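Local coordinates for protein glyceraldehyde-3-phosphate dehydrogenase (Sulfolobus solfataricus, PDB 1B7G) that catalyses the phosphorylating oxidation of D-glyceraldehyde 3-phosphate to 1,3-bisphosphoglycerate in glycolysis, using NADP with marked preference over NAD, at residues A17-K22 and E307-I312. The protein carries 1 engineered substitution. Residues are numbered along the deposited sequence; the frame is centred on the assembly and turned at random.
Sequences ADAIIK and ENIDAI
Ile309, on helix 304-315, pushes its CG1-CD1 arm between Ala19 and Ile20 of helix 11-21, the first helix of the Rossmann-type nucleotide-binding fold. The contact thus joins the start of that fold to a helix from near the C-terminus, and both helices pack on the parallel sheet, where Ile20 lies on Val4 and Val6 and Ile309 on Met26. No hydrogen bond crosses between 17-22 and 307-312; the contact is wholly apolar and buried. The backbones approach most closely at Ile20 and Ile309, whose CA atoms are 7.1 Å apart. Ile309 sets CG1 beside its own backbone N, and the second torsion (chi2 -50°) then bends the arm, so that CD1 turns toward helix 11-21. The Ala19 methyl meets the side of this arm rather than its end alone: CB is 3.8 Å from Ile309 CD1 and equally far from Ile309 CG1. Ile20 holds its longer branch nearly extended (chi2 166°), and its methylene, not its terminal methyl, receives the other side chain. Polar residues turn to other partners: Asp18 forms salt bridges with Arg46 and Arg272 of its own chain and with Lys269 of the second subunit, while Glu307 pairs with Arg146 and Arg245, and Asp310 also with Arg245. Ala19 lies about 9 Å, side chain to side chain, from Ile12, which probably contacts NAD. The terminal methyl of Ile309 meets both neighbours, with Ala19 CB and Ile20 CG1 roughly at right angles as seen from it, and Ile309 CD1 comes within 3.9 Å of Ile20 CG1.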
loop_
_atom_site.group_PDB
_atom_site.type_symbol
_atom_site.label_atom_id
_atom_site.label_comp_id
_atom_site.label_asym_id
_atom_site.label_seq_id
_atom_site.Cartn_x
_atom_site.Cartn_y
_atom_site.Cartn_z
ATOM N N ALA A 17 16.503 4.617 -6.255
ATOM C CA ALA A 17 17.532 3.582 -6.008
ATOM C C ALA A 17 17.077 2.230 -6.503
ATOM O O ALA A 17 17.825 1.595 -7.281
ATOM C CB ALA A 17 17.971 3.584 -4.565
ATOM N N ASP A 18 15.840 1.816 -6.210
ATOM C CA ASP A 18 15.313 0.575 -6.707
ATOM C C ASP A 18 15.214 0.517 -8.235
ATOM O O ASP A 18 15.519 -0.542 -8.814
ATOM C CB ASP A 18 13.972 0.216 -6.089
ATOM C CG ASP A 18 14.056 -0.311 -4.677
ATOM O OD1 ASP A 18 15.164 -0.492 -4.124
ATOM O OD2 ASP A 18 12.981 -0.553 -4.098
ATOM N N ALA A 19 14.845 1.620 -8.893
ATOM C CA ALA A 19 14.795 1.610 -10.361
ATOM C C ALA A 19 16.185 1.489 -10.989
ATOM O O ALA A 19 16.320 0.860 -12.052
ATOM C CB ALA A 19 14.096 2.851 -10.932
ATOM N N ILE A 20 17.178 2.078 -10.365
ATOM C CA ILE A 20 18.564 2.025 -10.816
ATOM C C ILE A 20 19.065 0.570 -10.776
ATOM O O ILE A 20 19.612 0.065 -11.758
ATOM C CB ILE A 20 19.445 2.881 -9.920
ATOM C CG1 ILE A 20 19.172 4.372 -10.217
ATOM C CG2 ILE A 20 20.948 2.575 -10.093
ATOM C CD1 ILE A 20 19.743 5.255 -9.145
ATOM N N ILE A 21 18.672 -0.123 -9.708
ATOM C CA ILE A 21 18.953 -1.532 -9.550
ATOM C C ILE A 21 18.336 -2.332 -10.676
ATOM O O ILE A 21 19.003 -3.238 -11.214
ATOM C CB ILE A 21 18.497 -2.093 -8.184
ATOM C CG1 ILE A 21 19.252 -1.379 -7.082
ATOM C CG2 ILE A 21 18.759 -3.601 -8.134
ATOM C CD1 ILE A 21 18.896 -1.720 -5.652
ATOM N N LYS A 22 17.154 -1.973 -11.149
ATOM C CA LYS A 22 16.525 -2.707 -12.230
ATOM C C LYS A 22 17.050 -2.363 -13.612
ATOM O O LYS A 22 16.639 -3.035 -14.569
ATOM C CB LYS A 22 14.998 -2.518 -12.193
ATOM C CG LYS A 22 14.401 -3.037 -10.887
ATOM C CD LYS A 22 12.878 -2.886 -10.948
ATOM C CE LYS A 22 12.224 -3.569 -9.751
ATOM N NZ LYS A 22 10.747 -3.525 -9.897
ATOM N N GLU A 307 11.228 9.164 -15.095
ATOM C CA GLU A 307 11.810 10.376 -15.595
ATOM C C GLU A 307 13.259 10.550 -15.143
ATOM O O GLU A 307 14.124 10.942 -15.929
ATOM C CB GLU A 307 11.003 11.641 -15.148
ATOM C CG GLU A 307 9.530 11.565 -15.533
ATOM C CD GLU A 307 9.284 11.402 -17.015
ATOM O OE1 GLU A 307 10.140 11.892 -17.780
ATOM O OE2 GLU A 307 8.315 10.728 -17.453
ATOM N N ASN A 308 13.557 10.201 -13.893
ATOM C CA ASN A 308 14.926 10.322 -13.396
ATOM C C ASN A 308 15.841 9.299 -14.103
ATOM O O ASN A 308 17.012 9.616 -14.390
ATOM C CB ASN A 308 14.982 10.146 -11.882
ATOM C CG ASN A 308 14.769 11.407 -11.082
ATOM O OD1 ASN A 308 15.710 12.152 -10.809
ATOM N ND2 ASN A 308 13.526 11.668 -10.698
ATOM N N ILE A 309 15.299 8.117 -14.410
ATOM C CA ILE A 309 16.104 7.127 -15.139
ATOM C C ILE A 309 16.454 7.621 -16.535
ATOM O O ILE A 309 17.635 7.621 -16.965
ATOM C CB ILE A 309 15.420 5.759 -15.176
ATOM C CG1 ILE A 309 15.175 5.193 -13.784
ATOM C CG2 ILE A 309 16.308 4.779 -15.992
ATOM C CD1 ILE A 309 16.383 5.195 -12.856
ATOM N N ASP A 310 15.491 8.177 -17.275
ATOM C CA ASP A 310 15.794 8.730 -18.602
ATOM C C ASP A 310 16.735 9.900 -18.548
ATOM O O ASP A 310 17.595 10.079 -19.447
ATOM C CB ASP A 310 14.496 9.097 -19.322
ATOM C CG ASP A 310 13.646 7.891 -19.622
ATOM O OD1 ASP A 310 14.245 6.836 -19.962
ATOM O OD2 ASP A 310 12.399 7.965 -19.540
ATOM N N ALA A 311 16.603 10.751 -17.520
ATOM C CA ALA A 311 17.434 11.905 -17.361
ATOM C C ALA A 311 18.909 11.453 -17.244
ATOM O O ALA A 311 19.789 12.166 -17.736
ATOM C CB ALA A 311 17.061 12.799 -16.192
ATOM N N ILE A 312 19.148 10.372 -16.514
ATOM C CA ILE A 312 20.519 9.850 -16.413
ATOM C C ILE A 312 21.024 9.549 -17.823
ATOM O O ILE A 312 22.084 9.991 -18.225
ATOM C CB ILE A 312 20.578 8.574 -15.559
ATOM C CG1 ILE A 312 20.404 8.927 -14.074
ATOM C CG2 ILE A 312 21.894 7.840 -15.776
ATOM C CD1 ILE A 312 19.941 7.788 -13.181
#